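Local atomic coordinates of Alpha/beta hydrolase (Pseudomonas aeruginosa PAO1, PDB entry 4R1D), a protein that probably hydrolyses lipids as Tle4, an alpha/beta-hydrolase effector of the H2 type VI secretion system, binds calcium, and forms a complex with the protein Tli4. Residues 201-206 against 232-237; 211-214 against 220-223; 289-294 against 441-446; 421-426 against 506-511. All coordinates share one frame; numbering follows the deposited sequence.

Contact 1: residues 201-206 against 232-237; sequences QFDVWC and PFYQKE. With CA (calcium ion), chain C.
W205 and Y234 meet rim to rim, their ring planes 69° apart. At the W205 edge, in its plane, lies the Y234 hydroxyl. W205 NE1 donates to Y234 OH over 2.9 Å, nearly straight. The Y234 ring has D203 OD2 at its own edge, with the carboxylate almost coplanar with the ring. Y234 OH donates to D203 OD2 over 2.5 Å, a very short bond. One Y234 face is covered by F233 CD2, 3.7 Å above the ring centre. F233 also takes the edge of the W205 six-membered ring toward its face, offset, with centroids 5.5 Å apart. E237 CB covers one F233 face near the rim.

The hydroxyl thus links two residues of one strand and probably steadies D203. The other carboxylate oxygen of D203, OD1, binds calcium at 2.5 Å. F202 O binds the same ion at 2.4 Å, and E152, D156 and two waters are further ligands. Y234 is a second-shell residue of the metal site. Strand 201-206 is at one edge of the parallel sheet, paired with strand 48-54. Helix 215-238 packs on one side of it and Y234 also touches P48 and P50, while helix 141-155 supplies E152.

Contact 2: residues 211-214 against 220-223; sequences WLQS and LDVR
Q213 reaches over the first turns of helix 215-238 to D221. The helix belongs to the beta-alpha-beta crossover that leads from strand 201-206 to strand 250-255 in this alpha/beta hydrolase. Q213 comes just before S214, the N-cap of the helix, whose OG caps R216 N.

The Q213 side chain leaves CB with CG between the backbone N and the carbonyl carbon, chi1 78°. This staggered position is usually the crowded one. Beyond CG the chain is extended, and CB and CG serve to carry the amide across to the helix. Q213 CD is the first atom to come near D221, 3.9 Å from D221 OD2. At the tip the amide splits its work. Q213 NE2 donates to D221 OD2 over 2.9 Å, with a nearly straight N-H line of 170°. The acceptor lies in the amide plane. Seen from the aspartate, the donor stands above the carboxylate, 49° out of its plane. NE2 also hydrogen-bonds S218 OG, one turn earlier on the same helix.

The two side chains come from opposite directions, and their flat groups are twisted against each other. D221 OD1 has a separate partner, Q217 NE2. The carboxylate is therefore gripped at both oxygens, which probably limits its rotation. The contact is at the surface, and solvent takes part. A single water donates to both residues, closing a small ring with the direct bond. It stands 3.0 Å from Q213 OE1 and 2.5 Å from D221 OD2.

Contact 3: residues 289-294 against 441-446; sequences TIYHHM and RDLIWK
Y291 lies against L443 and W445, joining helix 289-296 to strand 443-446. The strand belongs to a small mixed sheet separate from the parallel sheet of the alpha/beta-hydrolase fold. The helix follows strand 274-280 of that main sheet, so the contact ties the two parts together.

The tight part is at the tyrosine. Y291 CD1 is 3.5 Å from L443 CG and 3.7 Å from L443 CD1. The tyrosine and leucine side chains run at about a right angle, and the leucine approaches the ring obliquely. L443 has CG anti to its N, chi1 -157°, which swings the isobutyl group out from the strand toward the helix. Next along the strand on the same side, W445 meets the tyrosine rim to rim, with planes 83° apart. W445 NE1 donates to Y291 OH over 3.0 Å, nearly straight and close to the indole plane. The hydroxyl in turn donates to the backbone oxygen of Y376. The buried hydroxyl thus has two partners, one as acceptor and one as donor. W375 and Y467 add their rings around W445, and L339 touches both Y291 and L443.

The other side is looser, though still buried. H292 offers only its backbone and CB to L443, while its ring stacks with W440. At this looser end the methyl CD2 of L443 stands 4.0 Å from H292 CB.

Contact 4: residues 421-426 against 506-511; sequences AGYHSE and QAPALA
Y423 carries this contact, with P508 and A511 as its main partners. The tyrosine has CG anti to its carbonyl carbon, chi1 -58°, and its ring extends from the loop onto the short helix 507-510. The ring reaches from P508 in the short helix to A511 just after it. At the hydroxyl end, Y423 CE2 touches P508 CG at 3.7 Å, and Y423 OH is also 3.7 Å from the same CG. P508 CB follows behind, 3.9 Å from Y423 CE2. P508 CA lies 4.3 Å from the centroid of the Y423 ring and 29° off the normal, an off-centre CH-pi contact. The ring atom nearest to P508 CA is Y423 CZ, at 3.8 Å. On the other rim, Y423 CE1 meets A511 CB at 3.6 Å. The same methyl is 4.0 Å from Y423 CD1, so it sits along that ring side. P508 CG and A511 CB come at the ring obliquely. A507 is a smaller neighbour, its CB 4.3 Å from Y423 OH. No hydrogen bond crosses between the segments, so the grip is apolar. R263 from helix 258-267 adds a cation-pi contact to the ring.

The two segments lead into adjacent strands of the parallel sheet of the alpha/beta-hydrolase fold. Residues 421-426 connect helix 400-421 to strand 427-432. Helix 507-510 comes just before strand 515-519, the edge strand on that side. Y423 thus packs the loop before one strand against the short helix before its neighbour. Between the same two strand approaches, E426 OE1 forms a salt bridge with K514 NZ.

From the N terminus, contact 1 comes first. It closes a loop of 25 residues from edge strand 201-206 to the far end of helix 215-238. Contact 2 is a short closure within that loop, joining the loop before the helix to its early part. Both use the same helix, with centres about 21 Å apart. Contact 3 opens later, at helix 289-296, and closes at strand 443-446 of the small mixed sheet. Contact 4 opens at 421-426, before contact 3 has closed, and ends at 506-511, so these two cross. Contacts 1 and 3 lie on opposite sides of the chain centre. Contact 4 joins the approaches to strands 427-432 and 515-519, neighbours in the parallel sheet.

Contact 1: residues 201-206 against 232-237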
loop_
_atom_site.group_PDB
_atom_site.type_symbol
_atom_site.label_atom_id
_atom_site.label_comp_id
_atom_site.label_asym_id
_atom_site.label_seq_id
_atom_site.Cartn_x
_atom_site.Cartn_y
_atom_site.Cartn_z
ATOM N N GLN A 201 30.951 -11.208 -0.459
ATOM C CA GLN A 201 29.848 -11.948 -1.068
ATOM C C GLN A 201 28.555 -11.156 -0.917
ATOM O O GLN A 201 28.029 -11.002 0.192
ATOM C CB GLN A 201 29.694 -13.339 -0.440
ATOM C CG GLN A 201 30.887 -14.269 -0.663
ATOM C CD GLN A 201 32.074 -13.940 0.231
ATOM O OE1 GLN A 201 31.930 -13.257 1.242
ATOM N NE2 GLN A 201 33.253 -14.427 -0.140
ATOM N N PHE A 202 28.050 -10.636 -2.030
ATOM C CA PHE A 202 26.838 -9.835 -1.993
ATOM C C PHE A 202 25.657 -10.762 -2.202
ATOM O O PHE A 202 25.722 -11.666 -3.022
ATOM C CB PHE A 202 26.854 -8.783 -3.096
ATOM C CG PHE A 202 28.012 -7.829 -3.012
ATOM C CD1 PHE A 202 27.874 -6.606 -2.369
ATOM C CD2 PHE A 202 29.242 -8.153 -3.570
ATOM C CE1 PHE A 202 28.939 -5.722 -2.293
ATOM C CE2 PHE A 202 30.315 -7.271 -3.492
ATOM C CZ PHE A 202 30.160 -6.056 -2.860
ATOM N N ASP A 203 24.590 -10.539 -1.448
ATOM C CA ASP A 203 23.319 -11.238 -1.643
ATOM C C ASP A 203 22.206 -10.194 -1.579
ATOM O O ASP A 203 22.202 -9.357 -0.675
ATOM C CB ASP A 203 23.065 -12.229 -0.509
ATOM C CG ASP A 203 23.923 -13.481 -0.598
ATOM O OD1 ASP A 203 24.329 -13.877 -1.709
ATOM O OD2 ASP A 203 24.162 -14.094 0.464
ATOM N N VAL A 204 21.264 -10.253 -2.513
ATOM C CA VAL A 204 20.170 -9.276 -2.533
ATOM C C VAL A 204 18.955 -9.807 -1.777
ATOM O O VAL A 204 18.415 -10.855 -2.130
ATOM C CB VAL A 204 19.733 -8.954 -3.968
ATOM C CG1 VAL A 204 18.603 -7.916 -3.963
ATOM C CG2 VAL A 204 20.937 -8.445 -4.804
ATOM N N TRP A 205 18.525 -9.063 -0.758
ATOM C CA TRP A 205 17.349 -9.407 0.033
ATOM C C TRP A 205 16.292 -8.349 -0.237
ATOM O O TRP A 205 16.624 -7.195 -0.474
ATOM C CB TRP A 205 17.692 -9.418 1.523
ATOM C CG TRP A 205 18.645 -10.510 1.884
ATOM C CD1 TRP A 205 19.989 -10.533 1.646
ATOM C CD2 TRP A 205 18.330 -11.741 2.550
ATOM N NE1 TRP A 205 20.533 -11.703 2.132
ATOM C CE2 TRP A 205 19.533 -12.465 2.681
ATOM C CE3 TRP A 205 17.146 -12.303 3.045
ATOM C CZ2 TRP A 205 19.592 -13.717 3.295
ATOM C CZ3 TRP A 205 17.202 -13.550 3.653
ATOM C CH2 TRP A 205 18.419 -14.247 3.765
ATOM N N CYS A 206 15.027 -8.746 -0.209
ATOM C CA CYS A 206 13.949 -7.862 -0.641
ATOM C C CYS A 206 13.103 -7.398 0.537
ATOM O O CYS A 206 12.319 -8.175 1.089
ATOM C CB CYS A 206 13.057 -8.582 -1.638
ATOM S SG CYS A 206 11.795 -7.524 -2.396
ATOM N N PRO A 232 20.428 -12.913 10.909
ATOM C CA PRO A 232 20.474 -14.251 11.517
ATOM C C PRO A 232 20.727 -15.366 10.501
ATOM O O PRO A 232 21.325 -16.381 10.844
ATOM C CB PRO A 232 19.094 -14.385 12.163
ATOM C CG PRO A 232 18.763 -12.972 12.570
ATOM C CD PRO A 232 19.285 -12.125 11.403
ATOM N N PHE A 233 20.291 -15.194 9.259
ATOM C CA PHE A 233 20.664 -16.177 8.253
ATOM C C PHE A 233 22.189 -16.330 8.180
ATOM O O PHE A 233 22.698 -17.449 8.141
ATOM C CB PHE A 233 20.097 -15.831 6.871
ATOM C CG PHE A 233 20.646 -16.696 5.765
ATOM C CD1 PHE A 233 20.063 -17.921 5.469
ATOM C CD2 PHE A 233 21.757 -16.298 5.037
ATOM C CE1 PHE A 233 20.569 -18.728 4.460
ATOM C CE2 PHE A 233 22.270 -17.102 4.022
ATOM C CZ PHE A 233 21.674 -18.320 3.735
ATOM N N TYR A 234 22.918 -15.214 8.153
ATOM C CA TYR A 234 24.379 -15.278 8.051
ATOM C C TYR A 234 25.009 -15.756 9.356
ATOM O O TYR A 234 26.013 -16.473 9.336
ATOM C CB TYR A 234 24.976 -13.940 7.592
ATOM C CG TYR A 234 24.529 -13.613 6.195
ATOM C CD1 TYR A 234 25.092 -14.255 5.098
ATOM C CD2 TYR A 234 23.502 -12.707 5.969
ATOM C CE1 TYR A 234 24.660 -13.983 3.812
ATOM C CE2 TYR A 234 23.065 -12.437 4.693
ATOM C CZ TYR A 234 23.643 -13.068 3.624
ATOM O OH TYR A 234 23.196 -12.784 2.352
ATOM N N GLN A 235 24.411 -15.386 10.484
ATOM C CA GLN A 235 24.902 -15.890 11.768
ATOM C C GLN A 235 24.953 -17.414 11.713
ATOM O O GLN A 235 25.979 -18.024 12.020
ATOM C CB GLN A 235 24.018 -15.437 12.934
ATOM C CG GLN A 235 24.565 -15.818 14.319
ATOM C CD GLN A 235 24.508 -17.319 14.596
ATOM O OE1 GLN A 235 23.468 -17.955 14.417
ATOM N NE2 GLN A 235 25.636 -17.891 15.023
ATOM N N LYS A 236 23.845 -18.018 11.298
ATOM C CA LYS A 236 23.739 -19.469 11.256
ATOM C C LYS A 236 24.583 -20.081 10.147
ATOM O O LYS A 236 25.277 -21.071 10.357
ATOM C CB LYS A 236 22.279 -19.891 11.084
ATOM C CG LYS A 236 22.111 -21.380 10.866
ATOM C CD LYS A 236 20.946 -21.933 11.669
ATOM C CE LYS A 236 21.077 -23.445 11.832
ATOM N NZ LYS A 236 20.315 -23.952 13.008
ATOM N N GLU A 237 24.513 -19.494 8.960
ATOM C CA GLU A 237 25.175 -20.059 7.793
ATOM C C GLU A 237 26.694 -19.977 7.907
ATOM O O GLU A 237 27.408 -20.905 7.523
ATOM C CB GLU A 237 24.707 -19.348 6.519
ATOM C CG GLU A 237 25.206 -19.985 5.227
ATOM C CD GLU A 237 24.619 -21.367 4.995
ATOM O OE1 GLU A 237 23.400 -21.542 5.214
ATOM O OE2 GLU A 237 25.380 -22.275 4.596
HETATM CA CA CA C . 25.101 -13.735 -4.049
HETATM O O HOH W 1 24.103 -16.107 -4.044
HETATM O O HOH W 2 27.109 -15.063 -2.972
#

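Contact 2: residues 211-214 against 220-223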
loop_
_atom_site.group_PDB
_atom_site.type_symbol
_atom_site.label_atom_id
_atom_site.label_comp_id
_atom_site.label_asym_id
_atom_site.label_seq_id
_atom_site.Cartn_x
_atom_site.Cartn_y
_atom_site.Cartn_z
ATOM N N TRP A 211 3.054 -0.424 2.286
ATOM C CA TRP A 211 3.106 0.937 1.738
ATOM C C TRP A 211 1.896 1.802 2.119
ATOM O O TRP A 211 1.912 3.014 1.930
ATOM C CB TRP A 211 3.316 0.894 0.213
ATOM C CG TRP A 211 2.338 0.007 -0.494
ATOM C CD1 TRP A 211 2.515 -1.313 -0.843
ATOM C CD2 TRP A 211 1.018 0.359 -0.912
ATOM N NE1 TRP A 211 1.384 -1.789 -1.461
ATOM C CE2 TRP A 211 0.452 -0.782 -1.518
ATOM C CE3 TRP A 211 0.264 1.539 -0.850
ATOM C CZ2 TRP A 211 -0.841 -0.787 -2.046
ATOM C CZ3 TRP A 211 -1.030 1.532 -1.379
ATOM C CH2 TRP A 211 -1.566 0.375 -1.966
ATOM N N LEU A 212 0.848 1.190 2.668
ATOM C CA LEU A 212 -0.303 1.971 3.131
ATOM C C LEU A 212 -0.020 2.713 4.434
ATOM O O LEU A 212 -0.586 3.781 4.704
ATOM C CB LEU A 212 -1.517 1.061 3.314
ATOM C CG LEU A 212 -2.128 0.585 1.997
ATOM C CD1 LEU A 212 -3.017 -0.617 2.248
ATOM C CD2 LEU A 212 -2.939 1.743 1.380
ATOM N N GLN A 213 0.842 2.141 5.266
ATOM C CA GLN A 213 1.124 2.759 6.544
ATOM C C GLN A 213 2.161 3.851 6.348
ATOM O O GLN A 213 2.773 3.944 5.281
ATOM C CB GLN A 213 1.657 1.720 7.528
ATOM C CG GLN A 213 3.120 1.378 7.289
ATOM C CD GLN A 213 3.577 0.202 8.123
ATOM O OE1 GLN A 213 2.861 -0.243 9.039
ATOM N NE2 GLN A 213 4.763 -0.320 7.812
ATOM N N SER A 214 2.365 4.674 7.378
ATOM C CA SER A 214 3.396 5.705 7.309
ATOM C C SER A 214 4.752 5.107 6.996
ATOM O O SER A 214 5.127 4.069 7.532
ATOM C CB SER A 214 3.512 6.484 8.625
ATOM O OG SER A 214 4.474 7.516 8.487
ATOM N N LEU A 220 10.786 1.169 10.540
ATOM C CA LEU A 220 10.902 0.250 11.671
ATOM C C LEU A 220 10.784 -1.190 11.203
ATOM O O LEU A 220 11.524 -2.062 11.663
ATOM C CB LEU A 220 9.846 0.534 12.738
ATOM C CG LEU A 220 10.148 1.675 13.719
ATOM C CD1 LEU A 220 10.513 2.962 13.000
ATOM C CD2 LEU A 220 8.976 1.900 14.671
ATOM N N ASP A 221 9.855 -1.442 10.286
ATOM C CA ASP A 221 9.668 -2.803 9.786
ATOM C C ASP A 221 10.889 -3.291 9.005
ATOM O O ASP A 221 11.234 -4.476 9.053
ATOM C CB ASP A 221 8.414 -2.892 8.917
ATOM C CG ASP A 221 7.150 -2.651 9.711
ATOM O OD1 ASP A 221 7.244 -2.547 10.959
ATOM O OD2 ASP A 221 6.063 -2.585 9.099
ATOM N N VAL A 222 11.545 -2.381 8.289
ATOM C CA VAL A 222 12.740 -2.759 7.530
ATOM C C VAL A 222 13.914 -3.041 8.473
ATOM O O VAL A 222 14.671 -4.001 8.278
ATOM C CB VAL A 222 13.104 -1.691 6.462
ATOM C CG1 VAL A 222 14.465 -1.963 5.860
ATOM C CG2 VAL A 222 12.036 -1.671 5.377
ATOM N N ARG A 223 14.053 -2.216 9.506
ATOM C CA ARG A 223 15.033 -2.484 10.552
ATOM C C ARG A 223 14.821 -3.900 11.085
ATOM O O ARG A 223 15.757 -4.708 11.140
ATOM C CB ARG A 223 14.910 -1.465 11.693
ATOM C CG ARG A 223 15.961 -1.647 12.797
ATOM C CD ARG A 223 15.344 -1.763 14.184
ATOM N NE ARG A 223 16.284 -2.371 15.128
ATOM C CZ ARG A 223 16.184 -3.619 15.589
ATOM N NH1 ARG A 223 15.173 -4.394 15.216
ATOM N NH2 ARG A 223 17.088 -4.090 16.440
HETATM O O HOH W 3 3.803 -2.798 10.249
#

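Contact 3: residues 289-294 against 441-446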
loop_
_atom_site.group_PDB
_atom_site.type_symbol
_atom_site.label_atom_id
_atom_site.label_comp_id
_atom_site.label_asym_id
_atom_site.label_seq_id
_atom_site.Cartn_x
_atom_site.Cartn_y
_atom_site.Cartn_z
ATOM N N THR A 289 1.619 14.716 -8.721
ATOM C CA THR A 289 0.706 13.747 -9.321
ATOM C C THR A 289 -0.384 13.300 -8.353
ATOM O O THR A 289 -1.474 12.955 -8.787
ATOM C CB THR A 289 1.419 12.492 -9.901
ATOM O OG1 THR A 289 2.017 11.732 -8.834
ATOM C CG2 THR A 289 2.463 12.887 -10.943
ATOM N N ILE A 290 -0.112 13.315 -7.050
ATOM C CA ILE A 290 -1.122 12.856 -6.086
ATOM C C ILE A 290 -2.379 13.710 -6.175
ATOM O O ILE A 290 -3.494 13.220 -5.989
ATOM C CB ILE A 290 -0.594 12.813 -4.619
ATOM C CG1 ILE A 290 -1.592 12.079 -3.714
ATOM C CG2 ILE A 290 -0.345 14.213 -4.082
ATOM C CD1 ILE A 290 -1.188 12.080 -2.247
ATOM N N TYR A 291 -2.204 14.992 -6.485
ATOM C CA TYR A 291 -3.362 15.859 -6.666
ATOM C C TYR A 291 -4.153 15.444 -7.905
ATOM O O TYR A 291 -5.364 15.336 -7.862
ATOM C CB TYR A 291 -2.917 17.318 -6.763
ATOM C CG TYR A 291 -4.052 18.308 -6.817
ATOM C CD1 TYR A 291 -4.738 18.532 -8.005
ATOM C CD2 TYR A 291 -4.413 19.045 -5.697
ATOM C CE1 TYR A 291 -5.761 19.435 -8.074
ATOM C CE2 TYR A 291 -5.452 19.969 -5.757
ATOM C CZ TYR A 291 -6.108 20.163 -6.956
ATOM O OH TYR A 291 -7.150 21.060 -7.048
ATOM N N HIS A 292 -3.467 15.204 -9.017
ATOM C CA HIS A 292 -4.166 14.755 -10.215
ATOM C C HIS A 292 -4.985 13.510 -9.912
ATOM O O HIS A 292 -6.175 13.443 -10.218
ATOM C CB HIS A 292 -3.191 14.424 -11.349
ATOM C CG HIS A 292 -3.849 13.718 -12.494
ATOM N ND1 HIS A 292 -4.057 12.355 -12.502
ATOM C CD2 HIS A 292 -4.398 14.189 -13.638
ATOM C CE1 HIS A 292 -4.685 12.013 -13.615
ATOM N NE2 HIS A 292 -4.904 13.108 -14.322
ATOM N N HIS A 293 -4.339 12.519 -9.305
ATOM C CA HIS A 293 -4.987 11.231 -9.089
ATOM C C HIS A 293 -6.184 11.312 -8.150
ATOM O O HIS A 293 -7.208 10.693 -8.415
ATOM C CB HIS A 293 -3.963 10.192 -8.625
ATOM C CG HIS A 293 -2.832 10.023 -9.588
ATOM N ND1 HIS A 293 -1.615 9.480 -9.234
ATOM C CD2 HIS A 293 -2.731 10.355 -10.896
ATOM C CE1 HIS A 293 -0.818 9.471 -10.289
ATOM N NE2 HIS A 293 -1.471 9.999 -11.311
ATOM N N MET A 294 -6.062 12.092 -7.078
ATOM C CA MET A 294 -7.147 12.244 -6.129
ATOM C C MET A 294 -8.320 13.028 -6.706
ATOM O O MET A 294 -9.457 12.825 -6.299
ATOM C CB MET A 294 -6.656 12.889 -4.828
ATOM C CG MET A 294 -5.742 11.967 -4.018
ATOM S SD MET A 294 -5.302 12.654 -2.416
ATOM C CE MET A 294 -6.866 12.416 -1.570
ATOM N N ARG A 441 3.547 18.022 -13.671
ATOM C CA ARG A 441 4.457 18.879 -12.926
ATOM C C ARG A 441 3.823 20.246 -12.649
ATOM O O ARG A 441 3.961 20.791 -11.555
ATOM C CB ARG A 441 5.776 19.017 -13.680
ATOM C CG ARG A 441 6.834 19.797 -12.922
ATOM C CD ARG A 441 6.859 21.286 -13.337
ATOM N NE ARG A 441 7.869 21.992 -12.568
ATOM C CZ ARG A 441 8.611 23.006 -13.014
ATOM N NH1 ARG A 441 8.468 23.465 -14.252
ATOM N NH2 ARG A 441 9.509 23.544 -12.209
ATOM N N ASP A 442 3.152 20.806 -13.649
ATOM C CA ASP A 442 2.297 21.964 -13.422
ATOM C C ASP A 442 0.881 21.459 -13.423
ATOM O O ASP A 442 0.410 20.922 -14.427
ATOM C CB ASP A 442 2.454 23.018 -14.525
ATOM C CG ASP A 442 3.817 23.669 -14.514
ATOM O OD1 ASP A 442 4.431 23.738 -13.432
ATOM O OD2 ASP A 442 4.281 24.120 -15.583
ATOM N N LEU A 443 0.205 21.603 -12.292
ATOM C CA LEU A 443 -1.147 21.123 -12.173
ATOM C C LEU A 443 -2.016 22.329 -12.480
ATOM O O LEU A 443 -2.073 23.268 -11.693
ATOM C CB LEU A 443 -1.399 20.611 -10.758
ATOM C CG LEU A 443 -2.538 19.608 -10.566
ATOM C CD1 LEU A 443 -3.819 20.126 -11.199
ATOM C CD2 LEU A 443 -2.156 18.272 -11.160
ATOM N N ILE A 444 -2.681 22.302 -13.629
ATOM C CA ILE A 444 -3.399 23.478 -14.120
ATOM C C ILE A 444 -4.897 23.261 -14.259
ATOM O O ILE A 444 -5.341 22.348 -14.942
ATOM C CB ILE A 444 -2.867 23.908 -15.497
ATOM C CG1 ILE A 444 -1.371 24.223 -15.423
ATOM C CG2 ILE A 444 -3.663 25.106 -16.024
ATOM C CD1 ILE A 444 -0.647 24.021 -16.769
ATOM N N TRP A 445 -5.676 24.117 -13.600
ATOM C CA TRP A 445 -7.111 24.166 -13.807
ATOM C C TRP A 445 -7.326 25.342 -14.740
ATOM O O TRP A 445 -7.048 26.483 -14.368
ATOM C CB TRP A 445 -7.833 24.488 -12.505
ATOM C CG TRP A 445 -8.056 23.348 -11.550
ATOM C CD1 TRP A 445 -7.373 23.104 -10.385
ATOM C CD2 TRP A 445 -9.070 22.344 -11.636
ATOM N NE1 TRP A 445 -7.893 21.999 -9.754
ATOM C CE2 TRP A 445 -8.934 21.514 -10.501
ATOM C CE3 TRP A 445 -10.079 22.062 -12.561
ATOM C CZ2 TRP A 445 -9.765 20.418 -10.274
ATOM C CZ3 TRP A 445 -10.905 20.975 -12.333
ATOM C CH2 TRP A 445 -10.734 20.158 -11.202
ATOM N N LYS A 446 -7.806 25.070 -15.943
ATOM C CA LYS A 446 -8.005 26.128 -16.926
ATOM C C LYS A 446 -9.495 26.362 -17.133
ATOM O O LYS A 446 -10.246 25.427 -17.400
ATOM C CB LYS A 446 -7.324 25.743 -18.238
ATOM C CG LYS A 446 -7.440 26.785 -19.325
ATOM C CD LYS A 446 -6.848 26.282 -20.627
ATOM C CE LYS A 446 -5.345 26.458 -20.658
ATOM N NZ LYS A 446 -4.821 26.371 -22.055
#

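Contact 4: residues 421-426 against 506-511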
loop_
_atom_site.group_PDB
_atom_site.type_symbol
_atom_site.label_atom_id
_atom_site.label_comp_id
_atom_site.label_asym_id
_atom_site.label_seq_id
_atom_site.Cartn_x
_atom_site.Cartn_y
_atom_site.Cartn_z
ATOM N N ALA A 421 16.480 16.198 8.567
ATOM C CA ALA A 421 17.401 15.085 8.788
ATOM C C ALA A 421 18.227 14.732 7.550
ATOM O O ALA A 421 19.250 14.054 7.654
ATOM C CB ALA A 421 16.636 13.861 9.290
ATOM N N GLY A 422 17.784 15.185 6.380
ATOM C CA GLY A 422 18.560 15.025 5.160
ATOM C C GLY A 422 18.756 13.597 4.650
ATOM O O GLY A 422 17.827 12.785 4.656
ATOM N N TYR A 423 19.976 13.312 4.198
ATOM C CA TYR A 423 20.298 12.070 3.498
ATOM C C TYR A 423 21.529 11.434 4.128
ATOM O O TYR A 423 22.401 12.135 4.646
ATOM C CB TYR A 423 20.567 12.348 2.004
ATOM C CG TYR A 423 19.395 13.018 1.314
ATOM C CD1 TYR A 423 19.162 14.379 1.472
ATOM C CD2 TYR A 423 18.494 12.281 0.549
ATOM C CE1 TYR A 423 18.070 14.996 0.870
ATOM C CE2 TYR A 423 17.405 12.885 -0.066
ATOM C CZ TYR A 423 17.195 14.233 0.102
ATOM O OH TYR A 423 16.115 14.816 -0.495
ATOM N N HIS A 424 21.602 10.108 4.058
ATOM C CA HIS A 424 22.792 9.374 4.459
ATOM C C HIS A 424 24.028 9.996 3.789
ATOM O O HIS A 424 23.973 10.425 2.640
ATOM C CB HIS A 424 22.624 7.905 4.055
ATOM C CG HIS A 424 23.652 6.992 4.643
ATOM N ND1 HIS A 424 24.966 6.988 4.227
ATOM C CD2 HIS A 424 23.557 6.047 5.610
ATOM C CE1 HIS A 424 25.639 6.085 4.917
ATOM N NE2 HIS A 424 24.806 5.493 5.756
ATOM N N SER A 425 25.141 10.062 4.514
ATOM C CA SER A 425 26.347 10.710 3.994
ATOM C C SER A 425 26.967 10.003 2.780
ATOM O O SER A 425 27.792 10.581 2.066
ATOM C CB SER A 425 27.391 10.867 5.109
ATOM O OG SER A 425 27.804 9.601 5.599
ATOM N N GLU A 426 26.587 8.752 2.547
ATOM C CA GLU A 426 27.069 8.039 1.368
ATOM C C GLU A 426 25.878 7.682 0.473
ATOM O O GLU A 426 25.533 6.515 0.313
ATOM C CB GLU A 426 27.844 6.787 1.772
ATOM C CG GLU A 426 28.921 7.057 2.838
ATOM C CD GLU A 426 30.061 7.938 2.316
ATOM O OE1 GLU A 426 30.247 8.022 1.088
ATOM O OE2 GLU A 426 30.777 8.537 3.141
ATOM N N GLN A 506 15.259 16.024 -8.316
ATOM C CA GLN A 506 16.557 16.672 -8.160
ATOM C C GLN A 506 16.787 17.228 -6.746
ATOM O O GLN A 506 17.825 17.825 -6.482
ATOM C CB GLN A 506 16.745 17.775 -9.212
ATOM C CG GLN A 506 15.936 19.025 -8.902
ATOM C CD GLN A 506 16.096 20.111 -9.957
ATOM O OE1 GLN A 506 16.832 19.951 -10.928
ATOM N NE2 GLN A 506 15.399 21.219 -9.765
ATOM N N ALA A 507 15.837 17.028 -5.830
ATOM C CA ALA A 507 16.007 17.569 -4.477
ATOM C C ALA A 507 17.251 17.032 -3.761
ATOM O O ALA A 507 17.957 17.789 -3.085
ATOM C CB ALA A 507 14.745 17.365 -3.626
ATOM N N PRO A 508 17.524 15.720 -3.891
ATOM C CA PRO A 508 18.734 15.193 -3.251
ATOM C C PRO A 508 20.007 15.883 -3.764
ATOM O O PRO A 508 20.889 16.197 -2.968
ATOM C CB PRO A 508 18.708 13.710 -3.631
ATOM C CG PRO A 508 17.213 13.393 -3.747
ATOM C CD PRO A 508 16.659 14.643 -4.421
ATOM N N ALA A 509 20.098 16.125 -5.066
ATOM C CA ALA A 509 21.256 16.835 -5.605
ATOM C C ALA A 509 21.344 18.223 -4.971
ATOM O O ALA A 509 22.408 18.648 -4.532
ATOM C CB ALA A 509 21.182 16.937 -7.122
ATOM N N LEU A 510 20.213 18.912 -4.894
ATOM C CA LEU A 510 20.201 20.248 -4.299
ATOM C C LEU A 510 20.612 20.239 -2.825
ATOM O O LEU A 510 21.172 21.214 -2.324
ATOM C CB LEU A 510 18.831 20.913 -4.482
ATOM C CG LEU A 510 18.481 21.196 -5.948
ATOM C CD1 LEU A 510 17.056 21.719 -6.121
ATOM C CD2 LEU A 510 19.489 22.169 -6.552
ATOM N N ALA A 511 20.351 19.133 -2.136
ATOM C CA ALA A 511 20.679 19.021 -0.721
ATOM C C ALA A 511 22.120 18.561 -0.507
ATOM O O ALA A 511 22.572 18.410 0.629
ATOM C CB ALA A 511 19.705 18.087 -0.012
#